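Putative uncharacterized protein lp_3323 (Lactobacillus plantarum, PDB 3DC7) is of unknown function but belongs to the GDSL-like (SGNH) lipase and acylhydrolase family and so probably hydrolyses ester bonds. Local coordinates at residues Ser61-Ala73 with Val88-Pro100. Residues are numbered along the deposited sequence; the frame is centred on the assembly and turned at random.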
loop_
_atom_site.group_PDB
_atom_site.type_symbol
_atom_site.label_atom_id
_atom_site.label_comp_id
_atom_site.label_asym_id
_atom_site.label_seq_id
_atom_site.Cartn_x
_atom_site.Cartn_y
_atom_site.Cartn_z
ATOM N N SER A 61 18.967 21.981 -6.805
ATOM C CA SER A 61 19.902 21.351 -5.890
ATOM C C SER A 61 19.723 21.874 -4.472
ATOM O O SER A 61 19.701 23.086 -4.248
ATOM C CB SER A 61 21.330 21.633 -6.353
ATOM O OG SER A 61 22.275 21.369 -5.312
ATOM N N GLY A 62 19.561 20.956 -3.529
ATOM C CA GLY A 62 19.540 21.307 -2.119
ATOM C C GLY A 62 18.201 21.735 -1.559
ATOM O O GLY A 62 18.090 21.962 -0.356
ATOM N N SER A 63 17.188 21.818 -2.421
ATOM C CA SER A 63 15.882 22.363 -2.056
ATOM C C SER A 63 15.083 21.485 -1.070
ATOM O O SER A 63 15.031 20.271 -1.196
ATOM C CB SER A 63 15.065 22.655 -3.335
ATOM O OG SER A 63 13.698 22.907 -3.048
ATOM N N THR A 64 14.454 22.125 -0.093
ATOM C CA THR A 64 13.601 21.446 0.872
ATOM C C THR A 64 12.154 21.722 0.486
ATOM O O THR A 64 11.890 22.599 -0.328
ATOM C CB THR A 64 13.838 22.017 2.279
ATOM O OG1 THR A 64 13.683 23.456 2.239
ATOM C CG2 THR A 64 15.241 21.634 2.792
ATOM N N ILE A 65 11.219 20.969 1.050
ATOM C CA ILE A 65 9.793 21.292 0.895
ATOM C C ILE A 65 9.468 22.511 1.768
ATOM O O ILE A 65 8.756 23.422 1.344
ATOM C CB ILE A 65 8.897 20.092 1.254
ATOM C CG1 ILE A 65 9.022 19.005 0.179
ATOM C CG2 ILE A 65 7.449 20.538 1.392
ATOM C CD1 ILE A 65 8.342 17.713 0.521
ATOM N N GLY A 66 10.020 22.516 2.980
ATOM C CA GLY A 66 9.841 23.625 3.912
ATOM C C GLY A 66 10.732 24.831 3.655
ATOM O O GLY A 66 11.487 24.884 2.661
ATOM N N SER A 67 10.668 25.778 4.590
ATOM C CA SER A 67 11.295 27.091 4.452
ATOM C C SER A 67 12.823 27.194 4.330
ATOM O O SER A 67 13.326 28.255 3.943
ATOM C CB SER A 67 10.848 27.973 5.610
ATOM O OG SER A 67 11.400 27.499 6.822
ATOM N N ARG A 68 13.553 26.123 4.645
ATOM C CA ARG A 68 15.003 26.211 4.869
ATOM C C ARG A 68 15.805 26.574 3.627
ATOM O O ARG A 68 16.708 27.411 3.703
ATOM C CB ARG A 68 15.553 24.910 5.468
ATOM C CG ARG A 68 15.141 24.618 6.916
ATOM C CD ARG A 68 15.997 25.307 7.976
ATOM N NE ARG A 68 17.392 25.463 7.577
ATOM C CZ ARG A 68 18.436 24.950 8.218
ATOM N NH1 ARG A 68 18.272 24.229 9.320
ATOM N NH2 ARG A 68 19.654 25.163 7.750
ATOM N N TYR A 69 15.465 25.951 2.494
ATOM C CA TYR A 69 16.187 26.121 1.223
ATOM C C TYR A 69 15.252 26.055 0.007
ATOM O O TYR A 69 14.747 24.984 -0.314
ATOM C CB TYR A 69 17.247 25.022 1.079
ATOM C CG TYR A 69 18.351 25.072 2.100
ATOM C CD1 TYR A 69 18.325 24.264 3.231
ATOM C CD2 TYR A 69 19.427 25.941 1.934
ATOM C CE1 TYR A 69 19.360 24.310 4.182
ATOM C CE2 TYR A 69 20.454 25.997 2.868
ATOM C CZ TYR A 69 20.418 25.182 3.983
ATOM O OH TYR A 69 21.450 25.266 4.887
ATOM N N ASP A 70 15.047 27.183 -0.679
ATOM C CA ASP A 70 14.247 27.222 -1.912
ATOM C C ASP A 70 12.944 26.442 -1.809
ATOM O O ASP A 70 12.694 25.547 -2.629
ATOM C CB ASP A 70 15.055 26.665 -3.096
ATOM C CG ASP A 70 16.174 27.589 -3.523
ATOM O OD1 ASP A 70 17.363 27.193 -3.405
ATOM O OD2 ASP A 70 15.861 28.713 -3.974
ATOM N N ALA A 71 12.128 26.774 -0.806
ATOM C CA ALA A 71 10.917 26.022 -0.462
ATOM C C ALA A 71 10.076 25.564 -1.650
ATOM O O ALA A 71 9.508 26.385 -2.360
ATOM C CB ALA A 71 10.048 26.849 0.478
HETATM N N MSE A 72 9.965 24.265 -1.844
HETATM C CA MSE A 72 9.001 23.726 -2.819
HETATM C C MSE A 72 7.552 24.141 -2.527
HETATM O O MSE A 72 6.715 24.215 -3.438
HETATM C CB MSE A 72 9.096 22.211 -2.899
HETATM C CG MSE A 72 10.360 21.700 -3.565
HETATM SE SE MSE A 72 10.384 19.727 -3.649
HETATM C CE MSE A 72 12.236 19.465 -3.062
ATOM N N ALA A 73 7.267 24.421 -1.269
ATOM C CA ALA A 73 5.936 24.879 -0.866
ATOM C C ALA A 73 5.609 26.283 -1.378
ATOM O O ALA A 73 4.465 26.726 -1.281
ATOM C CB ALA A 73 5.766 24.786 0.640
ATOM N N VAL A 88 6.072 15.474 -7.552
ATOM C CA VAL A 88 6.889 16.109 -6.521
ATOM C C VAL A 88 7.814 15.086 -5.882
ATOM O O VAL A 88 7.369 14.047 -5.387
ATOM C CB VAL A 88 6.040 16.809 -5.442
ATOM C CG1 VAL A 88 6.937 17.478 -4.393
ATOM C CG2 VAL A 88 5.087 17.814 -6.091
ATOM N N PHE A 89 9.105 15.390 -5.909
ATOM C CA PHE A 89 10.123 14.474 -5.426
ATOM C C PHE A 89 10.973 15.198 -4.366
ATOM O O PHE A 89 12.011 15.790 -4.665
ATOM C CB PHE A 89 10.945 13.986 -6.626
ATOM C CG PHE A 89 11.814 12.778 -6.351
ATOM C CD1 PHE A 89 12.228 12.456 -5.062
ATOM C CD2 PHE A 89 12.259 12.003 -7.399
ATOM C CE1 PHE A 89 13.048 11.372 -4.829
ATOM C CE2 PHE A 89 13.091 10.905 -7.178
ATOM C CZ PHE A 89 13.483 10.589 -5.896
ATOM N N GLY A 90 10.507 15.175 -3.124
ATOM C CA GLY A 90 11.157 15.935 -2.061
ATOM C C GLY A 90 11.097 15.295 -0.688
ATOM O O GLY A 90 10.444 14.261 -0.501
ATOM N N GLY A 91 11.796 15.913 0.268
ATOM C CA GLY A 91 11.827 15.445 1.648
ATOM C C GLY A 91 13.202 15.015 2.144
ATOM O O GLY A 91 13.456 15.032 3.353
ATOM N N VAL A 92 14.088 14.621 1.230
ATOM C CA VAL A 92 15.386 14.130 1.655
ATOM C C VAL A 92 16.267 15.257 2.191
ATOM O O VAL A 92 17.045 15.042 3.119
ATOM C CB VAL A 92 16.111 13.275 0.580
ATOM C CG1 VAL A 92 16.896 14.138 -0.401
ATOM C CG2 VAL A 92 17.053 12.305 1.277
ATOM N N ASN A 93 16.118 16.455 1.622
ATOM C CA ASN A 93 16.807 17.640 2.147
ATOM C C ASN A 93 16.157 18.156 3.420
ATOM O O ASN A 93 16.844 18.618 4.326
ATOM C CB ASN A 93 16.893 18.760 1.107
ATOM C CG ASN A 93 17.821 18.416 -0.042
ATOM O OD1 ASN A 93 17.488 18.640 -1.213
ATOM N ND2 ASN A 93 18.990 17.862 0.284
ATOM N N ASP A 94 14.834 18.068 3.499
ATOM C CA ASP A 94 14.175 18.409 4.751
ATOM C C ASP A 94 14.732 17.532 5.873
ATOM O O ASP A 94 15.042 18.027 6.957
ATOM C CB ASP A 94 12.671 18.292 4.625
ATOM C CG ASP A 94 12.111 19.183 3.517
ATOM O OD1 ASP A 94 11.409 20.181 3.834
ATOM O OD2 ASP A 94 12.372 18.883 2.322
ATOM N N TYR A 95 14.900 16.239 5.599
ATOM C CA TYR A 95 15.552 15.351 6.571
ATOM C C TYR A 95 17.024 15.742 6.802
ATOM O O TYR A 95 17.402 16.089 7.912
ATOM C CB TYR A 95 15.438 13.865 6.183
ATOM C CG TYR A 95 16.363 12.963 6.983
ATOM C CD1 TYR A 95 16.128 12.715 8.342
ATOM C CD2 TYR A 95 17.496 12.394 6.396
ATOM C CE1 TYR A 95 16.987 11.920 9.086
ATOM C CE2 TYR A 95 18.358 11.593 7.133
ATOM C CZ TYR A 95 18.097 11.361 8.472
ATOM O OH TYR A 95 18.932 10.552 9.201
ATOM N N GLY A 96 17.825 15.717 5.741
ATOM C CA GLY A 96 19.269 15.876 5.852
ATOM C C GLY A 96 19.771 17.275 6.162
ATOM O O GLY A 96 20.878 17.441 6.653
ATOM N N ARG A 97 18.965 18.291 5.874
ATOM C CA ARG A 97 19.374 19.660 6.170
ATOM C C ARG A 97 18.580 20.242 7.351
ATOM O O ARG A 97 18.490 21.458 7.521
ATOM C CB ARG A 97 19.285 20.531 4.916
ATOM C CG ARG A 97 19.900 19.863 3.679
ATOM C CD ARG A 97 19.901 20.771 2.465
ATOM N NE ARG A 97 21.050 21.668 2.476
ATOM C CZ ARG A 97 21.258 22.642 1.595
ATOM N NH1 ARG A 97 20.377 22.874 0.633
ATOM N NH2 ARG A 97 22.340 23.414 1.697
ATOM N N ASP A 98 18.007 19.355 8.160
ATOM C CA ASP A 98 17.406 19.728 9.432
ATOM C C ASP A 98 16.246 20.730 9.313
ATOM O O ASP A 98 16.246 21.783 9.968
ATOM C CB ASP A 98 18.499 20.213 10.423
ATOM C CG ASP A 98 19.536 19.120 10.748
ATOM O OD1 ASP A 98 19.129 17.950 10.902
ATOM O OD2 ASP A 98 20.752 19.422 10.872
ATOM N N GLN A 99 15.251 20.402 8.491
ATOM C CA GLN A 99 13.963 21.109 8.550
ATOM C C GLN A 99 13.202 20.606 9.782
ATOM O O GLN A 99 13.019 19.399 9.935
ATOM C CB GLN A 99 13.147 20.871 7.274
ATOM C CG GLN A 99 11.800 21.621 7.181
ATOM C CD GLN A 99 11.967 23.106 6.910
ATOM O OE1 GLN A 99 11.546 23.961 7.710
ATOM N NE2 GLN A 99 12.601 23.429 5.785
ATOM N N PRO A 100 12.772 21.520 10.686
ATOM C CA PRO A 100 11.972 21.000 11.801
ATOM C C PRO A 100 10.821 20.183 11.236
ATOM O O PRO A 100 10.237 20.565 10.213
ATOM C CB PRO A 100 11.459 22.266 12.499
ATOM C CG PRO A 100 12.524 23.298 12.195
ATOM C CD PRO A 100 12.947 22.986 10.771
HETATM O O HOH W 1 14.235 17.406 -0.475
HETATM O O HOH W 2 16.976 23.577 12.080
#
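The Gly91-Val92-Asn93-Asp94 run, which matches the GxND block of SGNH hydrolases, opens helix 92-96 just beyond strand 85-89 and meets the Gly62-Tyr69 loop chiefly through Asp94 and, one helical turn on, Arg97. The carboxylate of Asp94 grips two consecutive amides of that loop, each oxygen using its syn lone pair: Ile65 N lies 2.7 Å from OD2, and Gly66 N reaches OD1 at 2.8 Å in a nearly straight bond (173°). This two-pronged hold fixes the rotation of the carboxylate and should favour its charged form. Thr64 CG2 rests on the backbone at Asn93, while its OG1 donates to Gly66 O and accepts from Tyr69 N, bracing the loop from within. The guanidinium of Arg97 lies flat over the centre of the Tyr69 ring in a cation-pi stack, CZ 3.4 Å from the ring centroid and the planes 7° apart. A bend at chi3 (83°) lays it there and also brings NH1 edge-on to Gly62 O at 2.7 Å. Replacing Tyr69 with an alanine would probably strip the guanidinium of its aromatic floor, leaving Arg97 freer to turn and its grip on Gly62 O less secure. Water 1 also links the segments, donating to Ser63 O while accepting from Gly91 N and Asn93 N. Ile65 CD1 packs on the Gly90-Gly91 peptide, 3.9 Å from Gly91 N, its side chain also meeting helix 112-126. Selenomethionine Met72 brings CE to 3.8 Å from Gly90 CA, where a side chain on that glycine would clash with SE. The contact thus joins loops following strands 56-59 and 85-89; in related SGNH hydrolases the block II glycine, here probably Gly62, and the GxND asparagine, here probably Asn93, help form the oxyanion hole.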